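Local structure of 11R-lipoxygenase (Gersemia fruticosa, 3VF1) at residues 24-29 / 102-107; 30-35 / 62-67; 37-42 / 56-61; 124-129 / 190-195. The protein probably oxygenates polyunsaturated fatty acids as a calcium-regulated, non-heme iron dioxygenase that binds one iron ion per subunit. One frame throughout, in Å; residues are numbered along the deposited sequence.

In the fold
Interactions 1, 2 and 3 lie within the PLAT domain, a C2-like beta sandwich. Interaction 1 pairs the two central strands of one four-stranded sheet. Interaction 3 pairs strands 40-46 and 55-57 at the edge of the other, and the centres of the two contacts are about 12 Å apart. The sheets meet where Ile24 and Ile106 touch Ile42. Interaction 2 joins the loops that follow strands 20-28 and 55-57. It lies about 14 Å from interaction 3, centre to centre. Interaction 4 comes last along the chain and links the PLAT domain to segment 190-195, beside the helices of the catalytic part. Trp126 of interaction 4 also packs on Leu31 and Gly33. The predicted calcium loops therefore adjoin this linkage.

Interaction 1 (24-29 / 102-107); sequences ITVETG and AKVIIE
The Glu27 carboxylate meets Lys103 and Ile105 with the same face. Lys103 CE lies above the plane on the OE1 side, 3.3 Å from Glu27 OE1. Ile105 CD1 is on the same side but further out, 3.8 Å from Glu27 OE2. No salt bridge forms, since Lys103 NZ stays 4.3 Å from Glu27 OE1. The opposite charges probably still attract weakly across this gap. Lys103 CG stands between its own backbone N and carbonyl carbon (chi1 61°), and the extended chain beyond it runs alongside Glu27, pointing the same way. The two strands are antiparallel and are the central pair of a four-stranded sheet of the PLAT beta sandwich. Thr25 and Ile105 form a hydrogen-bonded pair: Thr25 N gives to Ile105 O at 2.7 Å, and Ile105 N returns a bond to Thr25 O. Glu27 N gives to Lys103 O. The regular ladder ends at a classic beta bulge, where Ala102 and Lys103 both face Glu27. Glu27 O takes a bond from Ala102 N at 2.8 Å and a weak one from Lys103 N at 3.5 Å. Thr25, Glu27, Lys103 and Ile105 share one face of the sheet. Ile24, Val26, Val104 and Ile106 line the buried face, turned to the second sheet. There Ile24 CG2 rests on Val104 CG1 at 3.8 Å, while Ile24 CG1 lies beside Ile106 CG1. Ile42 of strand 40-46 packs on Ile24 and Ile106, and Ile86 of strand 83-90 on Val104 and Ile106.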
loop_
_atom_site.group_PDB
_atom_site.type_symbol
_atom_site.label_atom_id
_atom_site.label_comp_id
_atom_site.label_asym_id
_atom_site.label_seq_id
_atom_site.Cartn_x
_atom_site.Cartn_y
_atom_site.Cartn_z
ATOM N N ILE A 24 32.265 -20.177 11.344
ATOM C CA ILE A 24 30.873 -19.828 11.088
ATOM C C ILE A 24 30.379 -18.769 12.067
ATOM O O ILE A 24 30.368 -18.987 13.276
ATOM C CB ILE A 24 29.970 -21.069 11.196
ATOM C CG1 ILE A 24 30.484 -22.176 10.272
ATOM C CG2 ILE A 24 28.529 -20.709 10.860
ATOM C CD1 ILE A 24 29.777 -23.502 10.447
ATOM N N THR A 25 29.967 -17.624 11.533
ATOM C CA THR A 25 29.441 -16.535 12.347
ATOM C C THR A 25 27.962 -16.319 12.048
ATOM O O THR A 25 27.578 -16.104 10.899
ATOM C CB THR A 25 30.192 -15.220 12.085
ATOM O OG1 THR A 25 31.598 -15.421 12.272
ATOM C CG2 THR A 25 29.705 -14.129 13.029
ATOM N N VAL A 26 27.137 -16.372 13.087
ATOM C CA VAL A 26 25.698 -16.214 12.931
ATOM C C VAL A 26 25.225 -14.902 13.543
ATOM O O VAL A 26 25.431 -14.649 14.731
ATOM C CB VAL A 26 24.933 -17.371 13.597
ATOM C CG1 VAL A 26 23.433 -17.202 13.402
ATOM C CG2 VAL A 26 25.402 -18.707 13.039
ATOM N N GLU A 27 24.591 -14.068 12.725
ATOM C CA GLU A 27 24.000 -12.828 13.209
ATOM C C GLU A 27 22.499 -13.001 13.390
ATOM O O GLU A 27 21.776 -13.265 12.430
ATOM C CB GLU A 27 24.275 -11.683 12.235
ATOM C CG GLU A 27 25.752 -11.397 12.018
ATOM C CD GLU A 27 25.988 -10.107 11.255
ATOM O OE1 GLU A 27 24.997 -9.427 10.913
ATOM O OE2 GLU A 27 27.165 -9.772 11.000
ATOM N N THR A 28 22.036 -12.855 14.627
ATOM C CA THR A 28 20.616 -12.980 14.930
ATOM C C THR A 28 19.871 -11.730 14.478
ATOM O O THR A 28 20.359 -10.611 14.643
ATOM C CB THR A 28 20.382 -13.188 16.436
ATOM O OG1 THR A 28 21.133 -14.323 16.888
ATOM C CG2 THR A 28 18.903 -13.410 16.728
ATOM N N GLY A 29 18.690 -11.922 13.899
ATOM C CA GLY A 29 17.880 -10.807 13.444
ATOM C C GLY A 29 17.267 -10.046 14.603
ATOM O O GLY A 29 17.552 -10.336 15.765
ATOM N N ALA A 102 19.431 -13.249 10.815
ATOM C CA ALA A 102 19.640 -12.210 9.817
ATOM C C ALA A 102 20.461 -12.766 8.661
ATOM O O ALA A 102 19.990 -12.826 7.525
ATOM C CB ALA A 102 20.338 -11.011 10.438
ATOM N N LYS A 103 21.692 -13.174 8.958
ATOM C CA LYS A 103 22.558 -13.781 7.955
ATOM C C LYS A 103 23.662 -14.609 8.602
ATOM O O LYS A 103 23.937 -14.476 9.794
ATOM C CB LYS A 103 23.175 -12.706 7.058
ATOM C CG LYS A 103 24.038 -11.697 7.794
ATOM C CD LYS A 103 24.456 -10.559 6.875
ATOM C CE LYS A 103 25.246 -9.495 7.619
ATOM N NZ LYS A 103 25.585 -8.340 6.743
ATOM N N VAL A 104 24.287 -15.466 7.801
ATOM C CA VAL A 104 25.385 -16.302 8.268
ATOM C C VAL A 104 26.644 -15.996 7.463
ATOM O O VAL A 104 26.593 -15.837 6.245
ATOM C CB VAL A 104 25.050 -17.799 8.133
ATOM C CG1 VAL A 104 26.221 -18.651 8.602
ATOM C CG2 VAL A 104 23.792 -18.133 8.920
ATOM N N ILE A 105 27.774 -15.912 8.156
ATOM C CA ILE A 105 29.054 -15.637 7.516
ATOM C C ILE A 105 30.034 -16.764 7.808
ATOM O O ILE A 105 30.387 -17.005 8.962
ATOM C CB ILE A 105 29.660 -14.319 8.022
ATOM C CG1 ILE A 105 28.666 -13.171 7.833
ATOM C CG2 ILE A 105 30.971 -14.029 7.303
ATOM C CD1 ILE A 105 29.104 -11.873 8.473
ATOM N N ILE A 106 30.474 -17.450 6.761
ATOM C CA ILE A 106 31.394 -18.571 6.916
ATOM C C ILE A 106 32.743 -18.253 6.288
ATOM O O ILE A 106 32.861 -18.156 5.068
ATOM C CB ILE A 106 30.829 -19.846 6.270
ATOM C CG1 ILE A 106 29.439 -20.151 6.834
ATOM C CG2 ILE A 106 31.773 -21.018 6.502
ATOM C CD1 ILE A 106 28.765 -21.345 6.195
ATOM N N GLU A 107 33.760 -18.092 7.128
ATOM C CA GLU A 107 35.113 -17.835 6.647
ATOM C C GLU A 107 35.921 -19.127 6.597
ATOM O O GLU A 107 35.914 -19.913 7.545
ATOM C CB GLU A 107 35.818 -16.807 7.533
ATOM C CG GLU A 107 37.249 -16.515 7.105
ATOM C CD GLU A 107 37.852 -15.332 7.838
ATOM O OE1 GLU A 107 37.187 -14.792 8.748
ATOM O OE2 GLU A 107 38.988 -14.939 7.500
#

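Interaction 2 (30-35 / 62-67); sequences DLRGAG and HNDFES
Arg32 extends toward segment 62-67 with CG anti to the backbone N (chi1 167°), then turns about the CB-CG bond (chi2 75°). This carries its chain across the carbonyls of the opposite loop. Arg32 CG is 3.5 Å from Asp64 O, and Arg32 CD is 3.5 Å from Glu66 O. The guanidinium has Glu66 O near its plane at one edge. Asp64 OD1 sits over one face, 4.2 Å from Arg32 NH2, with the carboxylate plane nearly perpendicular to the guanidinium (87°). Arg32 NH2 bonds instead to Gly35 O in its own loop, at 2.9 Å. The exact position of the guanidinium is doubtful, because NH1 is modelled too close to Gly33 O. Phe61 adds a cation-pi contact. Gly33 and Gly35 are predicted calcium ligands, so Arg32 lies in a probable calcium loop of the PLAT domain.

Segment 62-67 has its own internal bonds. Asn63 OD1 accepts from Glu66 N at 2.7 Å, an Asx motif. Glu66 OE2 takes His62 ND1 on its syn lone pair, and Glu66 OE1 accepts from His62 N. Further along, Ser67 CB packs against Asp30 O. No hydrogen bond crosses between the two loops. If the guanidinium is placed about right, their attraction is probably electrostatic, between one cationic group and the carbonyl and carboxylate oxygens around it.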
loop_
_atom_site.group_PDB
_atom_site.type_symbol
_atom_site.label_atom_id
_atom_site.label_comp_id
_atom_site.label_asym_id
_atom_site.label_seq_id
_atom_site.Cartn_x
_atom_site.Cartn_y
_atom_site.Cartn_z
ATOM N N ASP A 30 16.416 -9.074 14.288
ATOM C CA ASP A 30 15.826 -8.219 15.313
ATOM C C ASP A 30 14.553 -8.818 15.910
ATOM O O ASP A 30 14.028 -8.309 16.899
ATOM C CB ASP A 30 15.541 -6.821 14.751
ATOM C CG ASP A 30 14.623 -6.851 13.542
ATOM O OD1 ASP A 30 13.853 -7.824 13.396
ATOM O OD2 ASP A 30 14.669 -5.895 12.737
ATOM N N LEU A 31 14.059 -9.897 15.311
ATOM C CA LEU A 31 12.892 -10.587 15.846
ATOM C C LEU A 31 13.328 -11.628 16.869
ATOM O O LEU A 31 14.471 -12.083 16.858
ATOM C CB LEU A 31 12.090 -11.251 14.726
ATOM C CG LEU A 31 11.593 -10.315 13.622
ATOM C CD1 LEU A 31 10.728 -11.078 12.632
ATOM C CD2 LEU A 31 10.829 -9.136 14.209
ATOM N N ARG A 32 12.408 -11.999 17.752
ATOM C CA ARG A 32 12.720 -12.897 18.856
ATOM C C ARG A 32 11.491 -13.704 19.255
ATOM O O ARG A 32 10.521 -13.158 19.778
ATOM C CB ARG A 32 13.227 -12.089 20.052
ATOM C CG ARG A 32 13.301 -12.856 21.361
ATOM C CD ARG A 32 14.477 -13.815 21.398
ATOM N NE ARG A 32 14.629 -14.415 22.722
ATOM C CZ ARG A 32 14.010 -15.520 23.130
ATOM N NH1 ARG A 32 13.192 -16.177 22.317
ATOM N NH2 ARG A 32 14.215 -15.975 24.359
ATOM N N GLY A 33 11.538 -15.008 19.005
ATOM C CA GLY A 33 10.444 -15.890 19.364
ATOM C C GLY A 33 10.458 -16.193 20.849
ATOM O O GLY A 33 11.261 -15.635 21.596
ATOM N N ALA A 34 9.562 -17.075 21.281
ATOM C CA ALA A 34 9.516 -17.492 22.676
ATOM C C ALA A 34 10.285 -18.795 22.857
ATOM O O ALA A 34 10.291 -19.650 21.968
ATOM C CB ALA A 34 8.078 -17.658 23.129
ATOM N N GLY A 35 10.935 -18.941 24.007
ATOM C CA GLY A 35 11.697 -20.138 24.308
ATOM C C GLY A 35 13.119 -19.816 24.724
ATOM O O GLY A 35 13.433 -18.671 25.053
ATOM N N HIS A 62 19.403 -15.693 27.015
ATOM C CA HIS A 62 19.428 -15.381 28.441
ATOM C C HIS A 62 18.056 -14.909 28.914
ATOM O O HIS A 62 17.375 -15.610 29.665
ATOM C CB HIS A 62 20.484 -14.311 28.737
ATOM C CG HIS A 62 21.852 -14.658 28.240
ATOM N ND1 HIS A 62 22.303 -14.299 26.987
ATOM C CD2 HIS A 62 22.869 -15.335 28.825
ATOM C CE1 HIS A 62 23.538 -14.736 26.823
ATOM N NE2 HIS A 62 23.905 -15.369 27.923
ATOM N N ASN A 63 17.656 -13.722 28.470
ATOM C CA ASN A 63 16.352 -13.171 28.819
ATOM C C ASN A 63 15.425 -13.169 27.608
ATOM O O ASN A 63 15.804 -13.625 26.529
ATOM C CB ASN A 63 16.498 -11.756 29.385
ATOM C CG ASN A 63 17.205 -10.813 28.430
ATOM O OD1 ASN A 63 16.570 -10.152 27.609
ATOM N ND2 ASN A 63 18.527 -10.742 28.540
ATOM N N ASP A 64 14.210 -12.663 27.788
ATOM C CA ASP A 64 13.218 -12.668 26.720
ATOM C C ASP A 64 13.353 -11.450 25.806
ATOM O O ASP A 64 13.103 -11.539 24.604
ATOM C CB ASP A 64 11.807 -12.712 27.309
ATOM C CG ASP A 64 10.733 -12.810 26.242
ATOM O OD1 ASP A 64 10.986 -13.453 25.201
ATOM O OD2 ASP A 64 9.639 -12.241 26.441
ATOM N N PHE A 65 13.748 -10.318 26.379
ATOM C CA PHE A 65 13.824 -9.066 25.631
ATOM C C PHE A 65 14.964 -9.044 24.615
ATOM O O PHE A 65 14.821 -8.486 23.527
ATOM C CB PHE A 65 13.980 -7.882 26.592
ATOM C CG PHE A 65 12.760 -7.610 27.436
ATOM C CD1 PHE A 65 11.529 -8.164 27.117
ATOM C CD2 PHE A 65 12.849 -6.790 28.550
ATOM C CE1 PHE A 65 10.415 -7.907 27.895
ATOM C CE2 PHE A 65 11.739 -6.530 29.329
ATOM C CZ PHE A 65 10.521 -7.089 29.002
ATOM N N GLU A 66 16.094 -9.649 24.970
ATOM C CA GLU A 66 17.293 -9.567 24.139
ATOM C C GLU A 66 17.041 -10.057 22.713
ATOM O O GLU A 66 16.508 -11.146 22.502
ATOM C CB GLU A 66 18.445 -10.354 24.771
ATOM C CG GLU A 66 18.256 -11.864 24.776
ATOM C CD GLU A 66 19.436 -12.592 25.389
ATOM O OE1 GLU A 66 19.624 -13.788 25.084
ATOM O OE2 GLU A 66 20.176 -11.966 26.178
ATOM N N SER A 67 17.424 -9.234 21.743
ATOM C CA SER A 67 17.313 -9.594 20.334
ATOM C C SER A 67 18.525 -9.065 19.578
ATOM O O SER A 67 19.000 -7.961 19.847
ATOM C CB SER A 67 16.029 -9.022 19.730
ATOM O OG SER A 67 16.093 -7.609 19.642
#

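Interaction 3 (37-42 / 56-61); sequences DASVSI and SLDKYF. Unlike the reference sequence in segment 56-61: Tyr60 (reference Asp).
Segments 37-42 and 56-61 run roughly antiparallel, with end-to-end directions 145° apart, and Val40 and Leu57 form a hydrogen-bonded pair. Leu57 N gives to Val40 O at 2.6 Å, and Val40 N gives to Leu57 O. Toward Asp37 and Phe61 the regular ladder gives way, and a side chain takes over one bond. Ser39 OG accepts from Lys59 N at 3.1 Å. The same hydroxyl gives its proton to Asp37 OD1, which it meets from above the carboxylate plane. The Ser39 torsion sets this up: OG is anti to the carbonyl carbon (chi1 -59°). Ala38 N then bonds to Lys59 O at 2.9 Å.

Leu57 supplies most of the apolar contact. Leu57 CD1 lies 3.6 Å from Ile42 CG2 and 4.1 Å from Val40 CG2, with the chains crossing at a slant. Val26 of strand 20-28 touches Leu57 from the other sheet. At the far end Ala38 CB meets Phe61 CE2 at 3.4 Å. Tyr60, which differs from the reference sequence, runs beside Asp37. Its CE1 edge faces Asp37 OD2 at 3.3 Å, and the ring and carboxylate planes stand 84° apart. The amine of Lys59 turns away to a salt bridge with Asp71.

Asp58 is a predicted ligand of a second calcium ion. The arrangement is a beta hairpin on the edge of the PLAT sandwich, with its strand ends opening into probable calcium-binding loops, as in C2-like domains.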
loop_
_atom_site.group_PDB
_atom_site.type_symbol
_atom_site.label_atom_id
_atom_site.label_comp_id
_atom_site.label_asym_id
_atom_site.label_seq_id
_atom_site.Cartn_x
_atom_site.Cartn_y
_atom_site.Cartn_z
ATOM N N ASP A 37 16.198 -22.672 24.055
ATOM C CA ASP A 37 17.124 -23.462 23.254
ATOM C C ASP A 37 16.909 -23.215 21.763
ATOM O O ASP A 37 16.061 -23.847 21.135
ATOM C CB ASP A 37 16.958 -24.950 23.570
ATOM C CG ASP A 37 18.197 -25.758 23.236
ATOM O OD1 ASP A 37 18.537 -25.860 22.039
ATOM O OD2 ASP A 37 18.828 -26.294 24.171
ATOM N N ALA A 38 17.683 -22.292 21.200
ATOM C CA ALA A 38 17.577 -21.968 19.782
ATOM C C ALA A 38 18.702 -22.622 18.988
ATOM O O ALA A 38 19.073 -22.149 17.913
ATOM C CB ALA A 38 17.608 -20.468 19.589
ATOM N N SER A 39 19.240 -23.714 19.522
ATOM C CA SER A 39 20.329 -24.430 18.871
ATOM C C SER A 39 19.873 -25.068 17.563
ATOM O O SER A 39 18.750 -25.562 17.457
ATOM C CB SER A 39 20.879 -25.512 19.800
ATOM O OG SER A 39 21.356 -24.950 21.010
ATOM N N VAL A 40 20.758 -25.057 16.570
ATOM C CA VAL A 40 20.471 -25.654 15.272
ATOM C C VAL A 40 21.710 -26.360 14.741
ATOM O O VAL A 40 22.780 -26.289 15.342
ATOM C CB VAL A 40 20.031 -24.594 14.245
ATOM C CG1 VAL A 40 18.764 -23.893 14.711
ATOM C CG2 VAL A 40 21.147 -23.591 14.006
ATOM N N SER A 41 21.555 -27.045 13.614
ATOM C CA SER A 41 22.681 -27.684 12.950
ATOM C C SER A 41 22.860 -27.083 11.561
ATOM O O SER A 41 21.883 -26.716 10.910
ATOM C CB SER A 41 22.462 -29.195 12.856
ATOM O OG SER A 41 21.282 -29.497 12.133
ATOM N N ILE A 42 24.107 -26.980 11.110
ATOM C CA ILE A 42 24.401 -26.356 9.825
ATOM C C ILE A 42 25.250 -27.252 8.922
ATOM O O ILE A 42 26.393 -27.573 9.246
ATOM C CB ILE A 42 25.115 -24.998 10.013
ATOM C CG1 ILE A 42 25.501 -24.413 8.654
ATOM C CG2 ILE A 42 26.344 -25.152 10.903
ATOM C CD1 ILE A 42 25.988 -22.984 8.722
ATOM N N SER A 56 26.864 -28.578 14.947
ATOM C CA SER A 56 25.871 -28.242 15.962
ATOM C C SER A 56 26.117 -26.853 16.539
ATOM O O SER A 56 27.063 -26.639 17.297
ATOM C CB SER A 56 25.874 -29.286 17.080
ATOM O OG SER A 56 25.275 -30.495 16.643
ATOM N N LEU A 57 25.257 -25.912 16.165
ATOM C CA LEU A 57 25.346 -24.543 16.654
ATOM C C LEU A 57 24.490 -24.373 17.901
ATOM O O LEU A 57 23.264 -24.452 17.838
ATOM C CB LEU A 57 24.885 -23.568 15.572
ATOM C CG LEU A 57 25.617 -23.687 14.234
ATOM C CD1 LEU A 57 25.026 -22.727 13.216
ATOM C CD2 LEU A 57 27.107 -23.433 14.412
ATOM N N ASP A 58 25.143 -24.138 19.034
ATOM C CA ASP A 58 24.440 -23.963 20.298
ATOM C C ASP A 58 24.089 -22.496 20.522
ATOM O O ASP A 58 24.972 -21.642 20.599
ATOM C CB ASP A 58 25.292 -24.476 21.460
ATOM C CG ASP A 58 25.586 -25.959 21.357
ATOM O OD1 ASP A 58 24.756 -26.692 20.776
ATOM O OD2 ASP A 58 26.645 -26.391 21.856
ATOM N N LYS A 59 22.795 -22.213 20.621
ATOM C CA LYS A 59 22.322 -20.859 20.874
ATOM C C LYS A 59 21.334 -20.859 22.032
ATOM O O LYS A 59 20.328 -21.569 22.001
ATOM C CB LYS A 59 21.663 -20.281 19.621
ATOM C CG LYS A 59 21.097 -18.879 19.805
ATOM C CD LYS A 59 22.173 -17.885 20.214
ATOM C CE LYS A 59 21.609 -16.477 20.324
ATOM N NZ LYS A 59 22.618 -15.498 20.814
ATOM N N TYR A 60 21.629 -20.061 23.053
ATOM C CA TYR A 60 20.767 -19.964 24.222
ATOM C C TYR A 60 20.438 -18.506 24.516
ATOM O O TYR A 60 21.328 -17.655 24.554
ATOM C CB TYR A 60 21.446 -20.599 25.438
ATOM C CG TYR A 60 21.872 -22.034 25.219
ATOM C CD1 TYR A 60 20.948 -23.069 25.273
ATOM C CD2 TYR A 60 23.199 -22.353 24.963
ATOM C CE1 TYR A 60 21.332 -24.381 25.074
ATOM C CE2 TYR A 60 23.594 -23.663 24.764
ATOM C CZ TYR A 60 22.657 -24.673 24.820
ATOM O OH TYR A 60 23.043 -25.978 24.623
ATOM N N PHE A 61 19.156 -18.222 24.719
ATOM C CA PHE A 61 18.713 -16.864 25.010
ATOM C C PHE A 61 18.611 -16.636 26.514
ATOM O O PHE A 61 17.833 -17.298 27.202
ATOM C CB PHE A 61 17.368 -16.584 24.339
ATOM C CG PHE A 61 17.458 -16.427 22.847
ATOM C CD1 PHE A 61 18.061 -15.311 22.292
ATOM C CD2 PHE A 61 16.936 -17.393 22.000
ATOM C CE1 PHE A 61 18.146 -15.160 20.920
ATOM C CE2 PHE A 61 17.018 -17.246 20.626
ATOM C CZ PHE A 61 17.623 -16.129 20.086
#

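Interaction 4 (124-129 / 190-195); sequences YRWVIK and PKDVQF
Arg125 begins the contact, just past the end of strand 116-124. Together with Tyr124 it faces Ile101 in a G1 beta bulge, where the chain turns toward the other sheet of the PLAT sandwich. Arg125 NH1 makes a long salt bridge to Asp192 OD2 at 3.8 Å, with the guanidinium and carboxylate planes 62° apart. The aliphatic part of Arg125 also lies on Asp192: Arg125 CD is 3.8 Å from Asp192 CG.

Trp126 follows and is gripped twice. Its backbone N gives a straight bond to Asp192 OD1 at 3.0 Å, nearly along the C-O axis. The same oxygen lies at the edge of the indole, 3.6 Å from Trp126 CD1. Lys191 crosses one face of the ring. Its CD sits over the five-membered ring as a CH-pi contact. Trp126 also meets Leu31 and Tyr100. It is a predicted site for stabilising binding to COTL1, a role not established for this protein.

Segment 190-195 has a short 3-10 turn at 191-192 and rests on helices 369-410 and 428-438. The contact thus ties the PLAT domain to the catalytic part, whose helix 369-410 carries the iron ligands His392 and His397. Ile128 is the last residue of the segment to touch, with its CD1 3.8 Å from Lys191 CB. The same lysine bends at its last torsion (chi4 -60°), which sets NZ 3.6 Å from the centroid of the Trp126 six-membered ring, a cation-pi contact.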
loop_
_atom_site.group_PDB
_atom_site.type_symbol
_atom_site.label_atom_id
_atom_site.label_comp_id
_atom_site.label_asym_id
_atom_site.label_seq_id
_atom_site.Cartn_x
_atom_site.Cartn_y
_atom_site.Cartn_z
ATOM N N TYR A 124 17.343 -13.840 6.937
ATOM C CA TYR A 124 16.150 -13.134 7.395
ATOM C C TYR A 124 14.926 -14.047 7.374
ATOM O O TYR A 124 13.889 -13.712 6.800
ATOM C CB TYR A 124 15.919 -11.887 6.542
ATOM C CG TYR A 124 17.130 -10.985 6.504
ATOM C CD1 TYR A 124 17.452 -10.184 7.588
ATOM C CD2 TYR A 124 17.961 -10.950 5.394
ATOM C CE1 TYR A 124 18.562 -9.364 7.567
ATOM C CE2 TYR A 124 19.074 -10.132 5.362
ATOM C CZ TYR A 124 19.370 -9.342 6.452
ATOM O OH TYR A 124 20.479 -8.525 6.432
ATOM N N ARG A 125 15.065 -15.205 8.011
ATOM C CA ARG A 125 13.989 -16.181 8.105
ATOM C C ARG A 125 14.023 -16.853 9.471
ATOM O O ARG A 125 15.052 -16.850 10.146
ATOM C CB ARG A 125 14.150 -17.260 7.033
ATOM C CG ARG A 125 14.259 -16.750 5.607
ATOM C CD ARG A 125 12.904 -16.409 5.018
ATOM N NE ARG A 125 12.921 -16.480 3.558
ATOM C CZ ARG A 125 12.694 -17.585 2.853
ATOM N NH1 ARG A 125 12.425 -18.735 3.461
ATOM N NH2 ARG A 125 12.733 -17.542 1.530
ATOM N N TRP A 126 12.896 -17.427 9.876
ATOM C CA TRP A 126 12.869 -18.312 11.032
ATOM C C TRP A 126 13.260 -19.706 10.558
ATOM O O TRP A 126 12.821 -20.145 9.496
ATOM C CB TRP A 126 11.474 -18.355 11.657
ATOM C CG TRP A 126 10.964 -17.030 12.139
ATOM C CD1 TRP A 126 10.280 -16.101 11.411
ATOM C CD2 TRP A 126 11.082 -16.493 13.463
ATOM N NE1 TRP A 126 9.969 -15.017 12.195
ATOM C CE2 TRP A 126 10.451 -15.233 13.460
ATOM C CE3 TRP A 126 11.661 -16.953 14.648
ATOM C CZ2 TRP A 126 10.385 -14.427 14.594
ATOM C CZ3 TRP A 126 11.595 -16.152 15.774
ATOM C CH2 TRP A 126 10.963 -14.904 15.740
ATOM N N VAL A 127 14.088 -20.400 11.334
ATOM C CA VAL A 127 14.495 -21.754 10.966
ATOM C C VAL A 127 13.318 -22.722 11.053
ATOM O O VAL A 127 13.064 -23.487 10.121
ATOM C CB VAL A 127 15.653 -22.279 11.848
ATOM C CG1 VAL A 127 16.889 -21.414 11.674
ATOM C CG2 VAL A 127 15.241 -22.347 13.314
ATOM N N ILE A 128 12.594 -22.672 12.166
ATOM C CA ILE A 128 11.474 -23.577 12.399
ATOM C C ILE A 128 11.911 -25.040 12.248
ATOM O O ILE A 128 12.438 -25.626 13.193
ATOM C CB ILE A 128 10.292 -23.259 11.458
ATOM C CG1 ILE A 128 9.887 -21.791 11.603
ATOM C CG2 ILE A 128 9.109 -24.165 11.767
ATOM C CD1 ILE A 128 8.802 -21.358 10.642
ATOM N N LYS A 129 11.694 -25.624 11.072
ATOM C CA LYS A 129 12.102 -27.004 10.821
ATOM C C LYS A 129 13.438 -27.035 10.076
ATOM O O LYS A 129 14.494 -27.164 10.694
ATOM C CB LYS A 129 11.031 -27.764 10.028
ATOM C CG LYS A 129 9.599 -27.467 10.442
ATOM C CD LYS A 129 8.628 -28.508 9.894
ATOM C CE LYS A 129 8.860 -28.777 8.413
ATOM N NZ LYS A 129 7.866 -29.738 7.862
ATOM N N PRO A 190 2.403 -18.878 7.315
ATOM C CA PRO A 190 3.789 -19.237 7.632
ATOM C C PRO A 190 4.464 -18.137 8.443
ATOM O O PRO A 190 4.255 -16.956 8.163
ATOM C CB PRO A 190 4.438 -19.366 6.253
ATOM C CG PRO A 190 3.315 -19.738 5.350
ATOM C CD PRO A 190 2.110 -19.018 5.878
ATOM N N LYS A 191 5.260 -18.521 9.434
ATOM C CA LYS A 191 5.863 -17.555 10.348
ATOM C C LYS A 191 6.647 -16.477 9.600
ATOM O O LYS A 191 6.733 -15.336 10.052
ATOM C CB LYS A 191 6.781 -18.269 11.341
ATOM C CG LYS A 191 6.849 -17.609 12.709
ATOM C CD LYS A 191 7.752 -18.385 13.655
ATOM C CE LYS A 191 7.433 -18.086 15.116
ATOM N NZ LYS A 191 7.602 -16.648 15.466
ATOM N N ASP A 192 7.215 -16.840 8.455
ATOM C CA ASP A 192 8.067 -15.927 7.697
ATOM C C ASP A 192 7.320 -14.712 7.145
ATOM O O ASP A 192 7.938 -13.692 6.837
ATOM C CB ASP A 192 8.756 -16.669 6.549
ATOM C CG ASP A 192 9.921 -17.520 7.019
ATOM O OD1 ASP A 192 10.627 -17.100 7.961
ATOM O OD2 ASP A 192 10.128 -18.611 6.446
ATOM N N VAL A 193 6.000 -14.817 7.016
ATOM C CA VAL A 193 5.207 -13.720 6.469
ATOM C C VAL A 193 4.150 -13.220 7.456
ATOM O O VAL A 193 3.173 -12.586 7.061
ATOM C CB VAL A 193 4.512 -14.123 5.153
ATOM C CG1 VAL A 193 5.544 -14.530 4.115
ATOM C CG2 VAL A 193 3.509 -15.244 5.393
ATOM N N GLN A 194 4.352 -13.502 8.737
ATOM C CA GLN A 194 3.436 -13.031 9.769
ATOM C C GLN A 194 3.786 -11.611 10.191
ATOM O O GLN A 194 4.800 -11.061 9.763
ATOM C CB GLN A 194 3.477 -13.953 10.988
ATOM C CG GLN A 194 2.800 -15.292 10.772
ATOM C CD GLN A 194 2.837 -16.168 12.008
ATOM O OE1 GLN A 194 3.437 -15.810 13.021
ATOM N NE2 GLN A 194 2.192 -17.325 11.929
ATOM N N PHE A 195 2.940 -11.025 11.030
ATOM C CA PHE A 195 3.202 -9.703 11.578
ATOM C C PHE A 195 4.493 -9.722 12.385
ATOM O O PHE A 195 4.731 -10.637 13.170
ATOM C CB PHE A 195 2.041 -9.256 12.471
ATOM C CG PHE A 195 0.795 -8.884 11.715
ATOM C CD1 PHE A 195 0.862 -8.077 10.589
ATOM C CD2 PHE A 195 -0.442 -9.343 12.132
ATOM C CE1 PHE A 195 -0.283 -7.735 9.897
ATOM C CE2 PHE A 195 -1.590 -9.005 11.443
ATOM C CZ PHE A 195 -1.512 -8.201 10.324
#